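Local coordinates for protein japanin (Rhipicephalus appendiculatus, PDB 4BOE) that binds cholesterol in a lipocalin pocket and, as a tick salivary protein, modulates the host immune response by blocking dendritic cell differentiation from monocytes, at residues E23-C28 and F49-E54; A15-K20 and V142-D147; T9-L14 and K30-N35; S44-F49 and T58-F63. One frame throughout, in Å; residues are numbered along the deposited sequence.

In the fold
The four contacts sample one curled antiparallel sheet. Interaction 1 is a surface contact of loops and strand ends at one end of the barrel, where one carbonyl and a ring face dominate. Interactions 2, 3 and 4 are partly buried and rest mainly on backbone pairing, which in 3 gives way to a water bridge. Interactions 2 and 3 both use strand 12-18, 3 shares strand 26-37 with 1, and 4 pairs the next two strands, meeting 1 at Phe49. Chemistry follows place: cholesterol's hydroxyl is bound in 1, its A/B-ring end lies on His17 in 2, Leu14 and Thr31 touch it in 3, and its tail reaches Phe63 in 4.

Interaction 1: E23-C28 and F49-E54; sequences ERNVGC and FTFDTE. With CLR (cholesterol), chain C.
Asn25 O takes two hydrogen bonds from Thr50, which shows how one carbonyl can tie together two loops. Thr50 N lies in the carbonyl plane at 2.9 Å from Asn25 O, whereas Thr50 OG1 approaches more from the side, 3.2 Å from the same oxygen and tilted out of that plane. The hydroxyl gets there because chi1 of 52° sets OG1 between the backbone N and the carbonyl carbon. Phe49 CA adds a CA-H...O contact to Asn25 O. The backbone pairing is slight: Val26 and Phe49 form an antiparallel non-hydrogen-bonded pair where the type II turn from Glu23 ends at Val26, at one end of the lipocalin barrel. The main chain also serves the ligand: Glu23 N donates a nearly straight hydrogen bond (172°) to cholesterol O1 at 3.0 Å. The remaining contacts are van der Waals. Asn25 CB sits over one face of the Phe49 ring, 4.2 Å from its centroid, in a CH-pi contact displaced toward the rim, while Val26 CG2 meets the edge of that ring at Phe49 CD1. The Asn25 amide runs alongside Phe51, Asn25 CG 3.8 Å from Phe51 CB. Val26 CG1 lies 3.8 Å from cholesterol C2.

Interaction 2: A15-K20 and V142-D147; sequences AGHSSK and VPVPFD. With CLR (cholesterol), chain C.
His17 and Val142 lie side by side and point the same way, so that the imidazole becomes the middle layer between Val142 and the sterol. Val142 CB stands over one face of the ring, offset toward its rim and 4.1 Å from His17 CE1. Cholesterol C4 is centred over the opposite face, 3.8 Å above the plane. Val144 comes from a third direction, crossing His17 at about a right angle and setting CG2 against the ring edge, 4.0 Å from His17 CD2. The ring's rotation is fixed by its own strand: His17 ND1 donates to Ser18 O at 2.9 Å, with the acceptor close to the imidazole plane. The CG2 branch of Val142 touches Ser19 CB at 3.7 Å. Beneath these side chains the backbones pair in both directions, His17 N to Val142 O and Val142 N to His17 O, and Val144 N extends the pairing by donating to Ala15 O at 2.8 Å. On the far side of the strand, Ala15 and Gly16 both face Leu116 in a classic beta bulge. A short C-terminal strand added to the first barrel strand, beside a wall that lines the ligand pocket, belongs to the lipocalin fold and here backs the cholesterol pocket.

Interaction 3: T9-L14 and K30-N35; sequences TQTLYL and KTRYLN. With NAG (2-acetamido-2-deoxy-beta-D-glucopyranose), chain K.
One ordered water, gripped by three groups, bridges Thr9, Thr11 and Tyr33 where direct strand pairing gives way. It donates to Thr9 O at 2.8 Å, accepts from Tyr33 N at 3.1 Å, and is hydrogen-bonded to Thr11 OG1 at 2.9 Å. The threonine hydroxyl is presented to the water by a chi1 of -61°, which turns OG1 to the side of the backbone N and leaves CG2 against Thr31 O. Further along, Leu12 and Thr31 exchange the usual pair of backbone bonds, Leu12 N to Thr31 O and Thr31 N to Leu12 O, the latter 2.8 Å long. Leu12 CB meets Thr31 CG2 at 3.7 Å on the same face of the sheet, and Thr31 OG1 is held by Ser44 O and Arg43 of the next strand. On the other face Tyr13 and Lys30 run alongside each other, with Tyr13 CD2 3.7 Å from Lys30 CB; the amine at the end of the lysine is hydrogen-bonded to Cys150 O. At the outer end Thr9 CG2 sits squarely over the Tyr33 ring, 3.6 Å from the centroid, in a CH-pi contact. Beyond it Asn35 ND2 carries an N-linked sugar through its bond to C1 of the N-acetylglucosamine. Strands 12-18 and 26-37 form the first antiparallel hairpin of the lipocalin barrel, with Leu14 and Thr31 lining the cholesterol pocket.

Interaction 4: S44-F49 and T58-F63; sequences SLIYVF and TQAGAF. With CLR (cholesterol), chain C.
Gln59 can be followed outward from its strand across the face of Tyr47 to a water. Its CB stands over one face of the Tyr47 ring in a CH-pi contact, 3.5 Å from the centroid and nearest to CE2 and CZ at the rim. CG stays above the same face, over its rim, 3.5 Å from Tyr47 CE2, and also touches Phe49 CB. The bend at chi2 (-59°) then swings the amide clear of the tyrosine, with CD near Phe49 CB and OE1 2.8 Å from a water that can donate to it and that accepts from Phe49 N. The amide plane ends up 46° from the Tyr47 ring. Four backbone hydrogen bonds join the strands, two between Tyr47 and Gln59 and two further along between Leu45 and Gly61. On the opposite face of the sheet Ile46 CD1 packs on Ala60 CB at 3.7 Å. Toward the pocket, Leu45 CB meets the edge of the Phe63 ring at CE1, 3.9 Å away, and both residues reach the ligand: Leu45 CD2 lies 4.0 Å from cholesterol C12, and Phe63 CE2 3.7 Å from C24 of the sterol tail, whose C21 methyl lies over one face of the ring. Such an antiparallel hairpin, strand 40-49 with strand 59-66, is a wall element of the lipocalin barrel, its inner residues forming part of the cholesterol pocket.

Interaction 1: E23-C28 and F49-E54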
# COMPACT_ATOMS: atom_id res chain seq x y z
N GLU A 23 -8.54 8.06 -5.62
CA GLU A 23 -7.98 9.13 -6.46
C GLU A 23 -8.27 8.75 -7.90
O GLU A 23 -7.81 7.71 -8.39
CB GLU A 23 -6.45 9.26 -6.29
CG GLU A 23 -6.04 9.77 -4.93
CD GLU A 23 -6.33 11.23 -4.64
OE1 GLU A 23 -6.75 11.96 -5.56
OE2 GLU A 23 -6.12 11.65 -3.47
N ARG A 24 -9.04 9.60 -8.59
CA ARG A 24 -9.43 9.38 -9.99
C ARG A 24 -8.17 9.43 -10.86
O ARG A 24 -7.28 10.22 -10.59
CB ARG A 24 -10.45 10.46 -10.44
CG ARG A 24 -11.41 9.99 -11.54
CD ARG A 24 -12.81 10.56 -11.34
NE ARG A 24 -13.76 10.05 -12.34
CZ ARG A 24 -15.07 10.31 -12.35
NH1 ARG A 24 -15.61 11.08 -11.40
NH2 ARG A 24 -15.85 9.80 -13.30
N ASN A 25 -8.06 8.52 -11.81
CA ASN A 25 -6.94 8.43 -12.76
C ASN A 25 -5.65 7.87 -12.17
O ASN A 25 -4.64 7.88 -12.87
CB ASN A 25 -6.67 9.80 -13.45
CG ASN A 25 -7.91 10.45 -13.99
OD1 ASN A 25 -8.24 11.59 -13.64
ND2 ASN A 25 -8.57 9.76 -14.90
N VAL A 26 -5.67 7.31 -10.96
CA VAL A 26 -4.49 6.72 -10.34
C VAL A 26 -4.62 5.20 -10.42
O VAL A 26 -5.61 4.64 -9.97
CB VAL A 26 -4.22 7.24 -8.93
CG1 VAL A 26 -3.05 6.49 -8.28
CG2 VAL A 26 -3.93 8.73 -8.98
N GLY A 27 -3.66 4.53 -11.03
CA GLY A 27 -3.70 3.07 -11.15
C GLY A 27 -2.35 2.47 -10.92
O GLY A 27 -1.40 3.20 -10.70
N CYS A 28 -2.26 1.14 -10.98
CA CYS A 28 -1.03 0.37 -10.84
C CYS A 28 -0.23 0.77 -9.57
O CYS A 28 0.99 0.84 -9.63
CB CYS A 28 -0.17 0.52 -12.11
SG CYS A 28 -1.06 0.21 -13.68
N PHE A 49 -0.64 7.76 -13.70
CA PHE A 49 -1.67 8.79 -13.76
C PHE A 49 -2.12 8.73 -15.22
O PHE A 49 -1.30 8.89 -16.11
CB PHE A 49 -1.12 10.15 -13.35
CG PHE A 49 -2.22 11.18 -13.23
CD1 PHE A 49 -3.04 11.22 -12.12
CD2 PHE A 49 -2.40 12.13 -14.23
CE1 PHE A 49 -4.05 12.17 -12.02
CE2 PHE A 49 -3.43 13.05 -14.15
CZ PHE A 49 -4.24 13.08 -13.04
N THR A 50 -3.35 8.34 -15.45
CA THR A 50 -3.82 8.09 -16.80
C THR A 50 -4.39 9.28 -17.56
O THR A 50 -4.58 9.15 -18.75
CB THR A 50 -4.85 6.97 -16.78
OG1 THR A 50 -5.85 7.29 -15.81
CG2 THR A 50 -4.25 5.64 -16.47
N PHE A 51 -4.60 10.42 -16.93
CA PHE A 51 -5.18 11.55 -17.65
C PHE A 51 -4.12 12.47 -18.26
O PHE A 51 -3.31 13.06 -17.54
CB PHE A 51 -6.14 12.32 -16.74
CG PHE A 51 -6.95 13.33 -17.49
CD1 PHE A 51 -8.10 12.95 -18.17
CD2 PHE A 51 -6.56 14.66 -17.53
CE1 PHE A 51 -8.86 13.90 -18.86
CE2 PHE A 51 -7.33 15.60 -18.20
CZ PHE A 51 -8.48 15.22 -18.86
N ASP A 52 -4.15 12.61 -19.61
CA ASP A 52 -3.30 13.49 -20.40
C ASP A 52 -1.80 13.23 -20.20
O ASP A 52 -0.97 14.14 -20.17
CB ASP A 52 -3.69 14.94 -20.12
CG ASP A 52 -3.46 15.93 -21.26
OD1 ASP A 52 -3.02 15.49 -22.34
OD2 ASP A 52 -3.78 17.13 -21.08
N THR A 53 -1.46 11.97 -20.08
CA THR A 53 -0.09 11.52 -19.83
C THR A 53 0.16 10.37 -20.79
O THR A 53 -0.76 9.62 -21.10
CB THR A 53 0.03 11.07 -18.34
OG1 THR A 53 -0.45 12.11 -17.48
CG2 THR A 53 1.45 10.77 -17.92
N GLU A 54 1.38 10.23 -21.27
CA GLU A 54 1.75 9.16 -22.20
C GLU A 54 1.62 7.79 -21.50
O GLU A 54 1.95 7.67 -20.33
CB GLU A 54 3.15 9.39 -22.79
CG GLU A 54 3.22 10.61 -23.69
CD GLU A 54 2.44 10.54 -24.99
OE1 GLU A 54 1.83 9.49 -25.30
OE2 GLU A 54 2.45 11.55 -25.72
C1 CLR C . -3.73 5.62 -4.10
C2 CLR C . -4.90 5.88 -5.06
C3 CLR C . -6.09 5.00 -4.73
C4 CLR C . -6.51 5.21 -3.29
C5 CLR C . -5.37 5.06 -2.31
C6 CLR C . -5.51 4.29 -1.24
C7 CLR C . -4.45 4.07 -0.20
C8 CLR C . -3.33 5.10 -0.27
C9 CLR C . -2.92 5.32 -1.74
C10 CLR C . -4.09 5.84 -2.63
C11 CLR C . -1.64 6.17 -1.86
C12 CLR C . -0.50 5.69 -0.97
C13 CLR C . -0.90 5.56 0.51
C14 CLR C . -2.13 4.63 0.55
C15 CLR C . -2.31 4.33 2.04
C16 CLR C . -0.87 4.17 2.53
C17 CLR C . 0.05 4.74 1.41
C18 CLR C . -1.18 6.95 1.11
C19 CLR C . -4.37 7.34 -2.40
C20 CLR C . 1.33 5.39 1.97
C21 CLR C . 2.25 5.94 0.87
C22 CLR C . 2.09 4.42 2.89
C23 CLR C . 2.31 2.99 2.36
C24 CLR C . 3.08 2.14 3.32
C25 CLR C . 3.22 0.65 3.10
C26 CLR C . 2.55 -0.04 1.94
C27 CLR C . 4.55 0.04 3.45
O1 CLR C . -7.18 5.38 -5.58

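Interaction 2: A15-K20 and V142-D147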
# COMPACT_ATOMS: atom_id res chain seq x y z
N ALA A 15 -4.23 -3.77 -3.22
CA ALA A 15 -5.27 -4.71 -3.66
C ALA A 15 -6.67 -4.25 -3.26
O ALA A 15 -7.64 -4.73 -3.81
CB ALA A 15 -4.99 -6.07 -3.06
N GLY A 16 -6.78 -3.34 -2.30
CA GLY A 16 -8.08 -2.88 -1.86
C GLY A 16 -7.93 -1.67 -0.98
O GLY A 16 -6.89 -1.50 -0.37
N HIS A 17 -8.97 -0.82 -0.93
CA HIS A 17 -8.98 0.36 -0.08
C HIS A 17 -10.40 0.83 0.19
O HIS A 17 -11.32 0.41 -0.50
CB HIS A 17 -8.15 1.51 -0.67
CG HIS A 17 -8.62 1.97 -2.01
ND1 HIS A 17 -9.63 2.90 -2.15
CD2 HIS A 17 -8.21 1.59 -3.25
CE1 HIS A 17 -9.82 3.03 -3.45
NE2 HIS A 17 -9.00 2.24 -4.14
N SER A 18 -10.57 1.72 1.16
CA SER A 18 -11.87 2.34 1.47
C SER A 18 -12.17 3.37 0.37
O SER A 18 -11.24 4.06 -0.05
CB SER A 18 -11.80 3.08 2.81
OG SER A 18 -11.59 2.19 3.88
N SER A 19 -13.41 3.43 -0.15
CA SER A 19 -13.79 4.37 -1.25
C SER A 19 -13.38 5.81 -1.03
O SER A 19 -12.99 6.48 -1.97
CB SER A 19 -15.29 4.32 -1.54
OG SER A 19 -15.98 4.79 -0.40
N LYS A 20 -13.48 6.31 0.19
CA LYS A 20 -13.12 7.70 0.53
C LYS A 20 -11.68 8.08 0.10
O LYS A 20 -11.42 9.26 -0.15
CB LYS A 20 -13.31 7.91 2.04
CG LYS A 20 -12.85 9.27 2.58
CD LYS A 20 -13.28 9.48 4.03
CE LYS A 20 -12.95 10.88 4.52
NZ LYS A 20 -12.44 10.87 5.91
N VAL A 142 -13.31 -1.14 -1.53
CA VAL A 142 -13.18 -1.11 -2.98
C VAL A 142 -12.03 -2.07 -3.35
O VAL A 142 -10.87 -1.74 -3.05
CB VAL A 142 -12.88 0.31 -3.51
CG1 VAL A 142 -12.60 0.29 -5.01
CG2 VAL A 142 -14.02 1.28 -3.20
N PRO A 143 -12.31 -3.19 -4.05
CA PRO A 143 -11.21 -4.04 -4.52
C PRO A 143 -10.52 -3.37 -5.74
O PRO A 143 -11.16 -2.65 -6.50
CB PRO A 143 -11.90 -5.36 -4.90
CG PRO A 143 -13.30 -4.92 -5.36
CD PRO A 143 -13.61 -3.61 -4.64
N VAL A 144 -9.21 -3.58 -5.89
CA VAL A 144 -8.47 -3.05 -7.03
C VAL A 144 -8.40 -4.27 -7.99
O VAL A 144 -7.74 -5.24 -7.66
CB VAL A 144 -7.06 -2.51 -6.66
CG1 VAL A 144 -6.30 -2.06 -7.93
CG2 VAL A 144 -7.16 -1.35 -5.67
N PRO A 145 -9.10 -4.24 -9.14
CA PRO A 145 -9.05 -5.40 -10.05
C PRO A 145 -7.67 -5.62 -10.68
O PRO A 145 -6.93 -4.68 -10.89
CB PRO A 145 -10.08 -5.07 -11.12
CG PRO A 145 -10.14 -3.57 -11.15
CD PRO A 145 -9.70 -3.06 -9.80
N PHE A 146 -7.34 -6.88 -10.94
CA PHE A 146 -6.09 -7.24 -11.61
C PHE A 146 -6.00 -6.67 -13.01
O PHE A 146 -6.97 -6.69 -13.76
CB PHE A 146 -5.91 -8.76 -11.66
CG PHE A 146 -4.63 -9.19 -12.33
CD1 PHE A 146 -3.42 -9.15 -11.64
CD2 PHE A 146 -4.62 -9.65 -13.63
CE1 PHE A 146 -2.24 -9.54 -12.26
CE2 PHE A 146 -3.44 -10.07 -14.24
CZ PHE A 146 -2.25 -10.01 -13.55
N ASP A 147 -4.83 -6.12 -13.35
CA ASP A 147 -4.59 -5.55 -14.68
C ASP A 147 -3.16 -5.91 -15.12
O ASP A 147 -2.19 -5.48 -14.50
CB ASP A 147 -4.82 -4.04 -14.65
CG ASP A 147 -4.95 -3.41 -16.02
OD1 ASP A 147 -4.42 -3.98 -17.00
OD2 ASP A 147 -5.55 -2.32 -16.12
C1 CLR C . -3.73 5.62 -4.10
C2 CLR C . -4.90 5.88 -5.06
C3 CLR C . -6.09 5.00 -4.73
C4 CLR C . -6.51 5.21 -3.29
C5 CLR C . -5.37 5.06 -2.31
C6 CLR C . -5.51 4.29 -1.24
C7 CLR C . -4.45 4.07 -0.20
C8 CLR C . -3.33 5.10 -0.27
C9 CLR C . -2.92 5.32 -1.74
C10 CLR C . -4.09 5.84 -2.63
C11 CLR C . -1.64 6.17 -1.86
C12 CLR C . -0.50 5.69 -0.97
C13 CLR C . -0.90 5.56 0.51
C14 CLR C . -2.13 4.63 0.55
C15 CLR C . -2.31 4.33 2.04
C16 CLR C . -0.87 4.17 2.53
C17 CLR C . 0.05 4.74 1.41
C18 CLR C . -1.18 6.95 1.11
C19 CLR C . -4.37 7.34 -2.40
C20 CLR C . 1.33 5.39 1.97
C21 CLR C . 2.25 5.94 0.87
C22 CLR C . 2.09 4.42 2.89
C23 CLR C . 2.31 2.99 2.36
C24 CLR C . 3.08 2.14 3.32
C25 CLR C . 3.22 0.65 3.10
C26 CLR C . 2.55 -0.04 1.94
C27 CLR C . 4.55 0.04 3.45
O1 CLR C . -7.18 5.38 -5.58

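Interaction 3: T9-L14 and K30-N35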
# COMPACT_ATOMS: atom_id res chain seq x y z
N THR A 9 11.80 -6.68 1.74
CA THR A 9 12.31 -6.34 0.42
C THR A 9 11.44 -6.71 -0.77
O THR A 9 11.82 -6.41 -1.91
CB THR A 9 13.71 -6.95 0.27
OG1 THR A 9 13.65 -8.36 0.54
CG2 THR A 9 14.72 -6.32 1.22
N GLN A 10 10.27 -7.30 -0.55
CA GLN A 10 9.37 -7.62 -1.66
C GLN A 10 8.48 -6.43 -2.00
O GLN A 10 8.09 -5.67 -1.13
CB GLN A 10 8.50 -8.84 -1.35
CG GLN A 10 9.23 -10.17 -1.60
CD GLN A 10 9.38 -10.54 -3.07
OE1 GLN A 10 8.59 -10.15 -3.95
NE2 GLN A 10 10.37 -11.35 -3.36
N THR A 11 8.15 -6.29 -3.28
CA THR A 11 7.26 -5.24 -3.75
C THR A 11 5.85 -5.53 -3.26
O THR A 11 5.43 -6.69 -3.30
CB THR A 11 7.33 -5.13 -5.27
OG1 THR A 11 8.66 -4.80 -5.63
CG2 THR A 11 6.36 -4.11 -5.87
N LEU A 12 5.13 -4.49 -2.82
CA LEU A 12 3.76 -4.61 -2.35
C LEU A 12 2.83 -3.88 -3.31
O LEU A 12 3.14 -2.78 -3.74
CB LEU A 12 3.62 -4.02 -0.96
CG LEU A 12 4.34 -4.69 0.18
CD1 LEU A 12 4.34 -3.80 1.41
CD2 LEU A 12 3.67 -6.04 0.52
N TYR A 13 1.67 -4.47 -3.59
CA TYR A 13 0.67 -3.95 -4.51
C TYR A 13 -0.61 -3.66 -3.78
O TYR A 13 -1.07 -4.50 -3.00
CB TYR A 13 0.37 -4.98 -5.60
CG TYR A 13 1.59 -5.42 -6.37
CD1 TYR A 13 2.43 -6.42 -5.88
CD2 TYR A 13 1.96 -4.78 -7.54
CE1 TYR A 13 3.60 -6.78 -6.55
CE2 TYR A 13 3.09 -5.16 -8.25
CZ TYR A 13 3.93 -6.14 -7.74
OH TYR A 13 5.04 -6.51 -8.46
N LEU A 14 -1.22 -2.50 -4.08
CA LEU A 14 -2.49 -2.10 -3.48
C LEU A 14 -3.60 -2.97 -4.06
O LEU A 14 -3.79 -3.01 -5.27
CB LEU A 14 -2.78 -0.61 -3.72
CG LEU A 14 -4.05 -0.05 -3.08
CD1 LEU A 14 -3.97 -0.10 -1.58
CD2 LEU A 14 -4.31 1.36 -3.59
N LYS A 30 1.77 0.63 -6.28
CA LYS A 30 2.67 -0.35 -5.68
C LYS A 30 3.83 0.34 -4.98
O LYS A 30 4.08 1.52 -5.17
CB LYS A 30 3.18 -1.32 -6.77
CG LYS A 30 4.11 -0.70 -7.79
CD LYS A 30 4.62 -1.67 -8.84
CE LYS A 30 3.93 -1.51 -10.15
NZ LYS A 30 4.38 -2.49 -11.18
N THR A 31 4.53 -0.40 -4.15
CA THR A 31 5.68 0.14 -3.43
C THR A 31 6.86 -0.83 -3.51
O THR A 31 6.71 -2.00 -3.18
CB THR A 31 5.32 0.60 -1.98
OG1 THR A 31 6.52 0.91 -1.29
CG2 THR A 31 4.64 -0.44 -1.15
N ARG A 32 8.04 -0.34 -3.95
CA ARG A 32 9.26 -1.14 -4.01
C ARG A 32 10.19 -0.72 -2.90
O ARG A 32 10.29 0.46 -2.57
CB ARG A 32 10.00 -1.01 -5.36
CG ARG A 32 9.17 -1.23 -6.59
CD ARG A 32 10.09 -1.48 -7.75
NE ARG A 32 9.36 -1.60 -9.02
CZ ARG A 32 9.14 -0.61 -9.88
NH1 ARG A 32 9.59 0.62 -9.63
NH2 ARG A 32 8.47 -0.84 -11.00
N TYR A 33 10.95 -1.68 -2.40
CA TYR A 33 11.96 -1.47 -1.39
C TYR A 33 13.16 -0.82 -2.08
O TYR A 33 13.57 -1.30 -3.15
CB TYR A 33 12.39 -2.84 -0.81
CG TYR A 33 13.57 -2.80 0.13
CD1 TYR A 33 14.87 -2.80 -0.35
CD2 TYR A 33 13.38 -2.77 1.51
CE1 TYR A 33 15.96 -2.74 0.52
CE2 TYR A 33 14.46 -2.72 2.38
CZ TYR A 33 15.75 -2.76 1.88
OH TYR A 33 16.81 -2.74 2.75
N LEU A 34 13.74 0.20 -1.47
CA LEU A 34 14.94 0.85 -2.05
C LEU A 34 16.16 0.59 -1.17
O LEU A 34 17.14 0.06 -1.64
CB LEU A 34 14.75 2.35 -2.25
CG LEU A 34 13.56 2.73 -3.12
CD1 LEU A 34 13.48 4.22 -3.26
CD2 LEU A 34 13.62 2.07 -4.50
N ASN A 35 16.08 0.92 0.09
CA ASN A 35 17.23 0.69 0.97
C ASN A 35 16.82 0.81 2.40
O ASN A 35 15.65 1.05 2.70
CB ASN A 35 18.40 1.67 0.62
CG ASN A 35 18.15 3.14 0.81
OD1 ASN A 35 17.74 3.58 1.90
ND2 ASN A 35 18.45 3.93 -0.25
C1 NAG K . 18.37 5.36 -0.22
C2 NAG K . 19.72 5.97 -0.58
C3 NAG K . 19.61 7.48 -0.41
C4 NAG K . 18.55 8.02 -1.36
C5 NAG K . 17.23 7.27 -1.17
C6 NAG K . 16.19 7.60 -2.22
C7 NAG K . 20.90 5.27 1.50
C8 NAG K . 21.90 4.28 2.00
N2 NAG K . 20.85 5.43 0.17
O3 NAG K . 20.86 8.10 -0.70
O4 NAG K . 18.33 9.41 -1.13
O5 NAG K . 17.45 5.84 -1.22
O6 NAG K . 16.72 7.54 -3.54
O7 NAG K . 20.16 5.90 2.26
O HOH W 1 10.85 -4.49 -3.76

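Interaction 4: S44-F49 and T58-F63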
# COMPACT_ATOMS: atom_id res chain seq x y z
N SER A 44 9.82 3.25 -2.58
CA SER A 44 9.22 4.11 -3.59
C SER A 44 7.71 3.88 -3.61
O SER A 44 7.25 2.83 -3.18
CB SER A 44 9.78 3.80 -4.97
OG SER A 44 9.43 2.48 -5.36
N LEU A 45 6.95 4.87 -4.07
CA LEU A 45 5.54 4.77 -4.32
C LEU A 45 5.43 4.95 -5.83
O LEU A 45 5.83 5.98 -6.34
CB LEU A 45 4.75 5.83 -3.57
CG LEU A 45 3.23 5.78 -3.76
CD1 LEU A 45 2.63 4.50 -3.20
CD2 LEU A 45 2.62 6.95 -3.12
N ILE A 46 5.01 3.91 -6.53
CA ILE A 46 4.92 3.86 -7.98
C ILE A 46 3.44 3.78 -8.38
O ILE A 46 2.66 3.06 -7.77
CB ILE A 46 5.69 2.62 -8.52
CG1 ILE A 46 7.15 2.56 -8.02
CG2 ILE A 46 5.65 2.53 -10.04
CD1 ILE A 46 7.99 3.75 -8.40
N TYR A 47 3.07 4.51 -9.43
CA TYR A 47 1.70 4.49 -9.95
C TYR A 47 1.66 5.07 -11.33
O TYR A 47 2.65 5.61 -11.80
CB TYR A 47 0.73 5.22 -9.02
CG TYR A 47 1.06 6.67 -8.78
CD1 TYR A 47 2.01 7.04 -7.84
CD2 TYR A 47 0.38 7.69 -9.45
CE1 TYR A 47 2.34 8.38 -7.62
CE2 TYR A 47 0.68 9.02 -9.24
CZ TYR A 47 1.65 9.37 -8.30
OH TYR A 47 1.96 10.69 -8.09
N VAL A 48 0.54 4.91 -11.99
CA VAL A 48 0.31 5.56 -13.27
C VAL A 48 -0.81 6.60 -13.09
O VAL A 48 -1.77 6.37 -12.36
CB VAL A 48 0.04 4.60 -14.48
CG1 VAL A 48 1.20 3.63 -14.66
CG2 VAL A 48 -1.26 3.84 -14.34
N PHE A 49 -0.64 7.76 -13.70
CA PHE A 49 -1.67 8.79 -13.76
C PHE A 49 -2.12 8.73 -15.22
O PHE A 49 -1.30 8.89 -16.11
CB PHE A 49 -1.12 10.15 -13.35
CG PHE A 49 -2.22 11.18 -13.23
CD1 PHE A 49 -3.04 11.22 -12.12
CD2 PHE A 49 -2.40 12.13 -14.23
CE1 PHE A 49 -4.05 12.17 -12.02
CE2 PHE A 49 -3.43 13.05 -14.15
CZ PHE A 49 -4.24 13.08 -13.04
N THR A 58 5.57 6.15 -15.84
CA THR A 58 5.28 5.78 -14.46
C THR A 58 5.56 7.01 -13.56
O THR A 58 6.58 7.66 -13.72
CB THR A 58 6.09 4.53 -14.01
OG1 THR A 58 7.41 4.90 -13.68
CG2 THR A 58 6.16 3.47 -15.06
N GLN A 59 4.67 7.29 -12.62
CA GLN A 59 4.83 8.34 -11.63
C GLN A 59 5.55 7.69 -10.46
O GLN A 59 5.27 6.53 -10.15
CB GLN A 59 3.47 8.85 -11.15
CG GLN A 59 2.53 9.28 -12.25
CD GLN A 59 3.05 10.37 -13.15
OE1 GLN A 59 2.84 10.37 -14.37
NE2 GLN A 59 3.53 11.41 -12.54
N ALA A 60 6.45 8.42 -9.80
CA ALA A 60 7.21 7.87 -8.69
C ALA A 60 7.43 8.85 -7.57
O ALA A 60 7.79 9.99 -7.79
CB ALA A 60 8.54 7.30 -9.16
N GLY A 61 7.24 8.38 -6.35
CA GLY A 61 7.42 9.13 -5.14
C GLY A 61 8.25 8.27 -4.23
O GLY A 61 8.64 7.16 -4.60
N ALA A 62 8.53 8.78 -3.06
CA ALA A 62 9.32 8.07 -2.08
C ALA A 62 8.91 8.41 -0.69
O ALA A 62 8.34 9.48 -0.43
CB ALA A 62 10.79 8.34 -2.27
N PHE A 63 9.12 7.44 0.19
CA PHE A 63 8.78 7.56 1.59
C PHE A 63 9.65 6.62 2.42
O PHE A 63 10.28 5.70 1.90
CB PHE A 63 7.27 7.30 1.82
CG PHE A 63 6.76 5.92 1.47
CD1 PHE A 63 6.44 5.59 0.16
CD2 PHE A 63 6.63 4.95 2.45
CE1 PHE A 63 6.01 4.30 -0.16
CE2 PHE A 63 6.22 3.66 2.12
CZ PHE A 63 5.87 3.36 0.82
C1 CLR C . -3.73 5.62 -4.10
C2 CLR C . -4.90 5.88 -5.06
C3 CLR C . -6.09 5.00 -4.73
C4 CLR C . -6.51 5.21 -3.29
C5 CLR C . -5.37 5.06 -2.31
C6 CLR C . -5.51 4.29 -1.24
C7 CLR C . -4.45 4.07 -0.20
C8 CLR C . -3.33 5.10 -0.27
C9 CLR C . -2.92 5.32 -1.74
C10 CLR C . -4.09 5.84 -2.63
C11 CLR C . -1.64 6.17 -1.86
C12 CLR C . -0.50 5.69 -0.97
C13 CLR C . -0.90 5.56 0.51
C14 CLR C . -2.13 4.63 0.55
C15 CLR C . -2.31 4.33 2.04
C16 CLR C . -0.87 4.17 2.53
C17 CLR C . 0.05 4.74 1.41
C18 CLR C . -1.18 6.95 1.11
C19 CLR C . -4.37 7.34 -2.40
C20 CLR C . 1.33 5.39 1.97
C21 CLR C . 2.25 5.94 0.87
C22 CLR C . 2.09 4.42 2.89
C23 CLR C . 2.31 2.99 2.36
C24 CLR C . 3.08 2.14 3.32
C25 CLR C . 3.22 0.65 3.10
C26 CLR C . 2.55 -0.04 1.94
C27 CLR C . 4.55 0.04 3.45
O1 CLR C . -7.18 5.38 -5.58
O HOH W 2 1.62 8.16 -15.57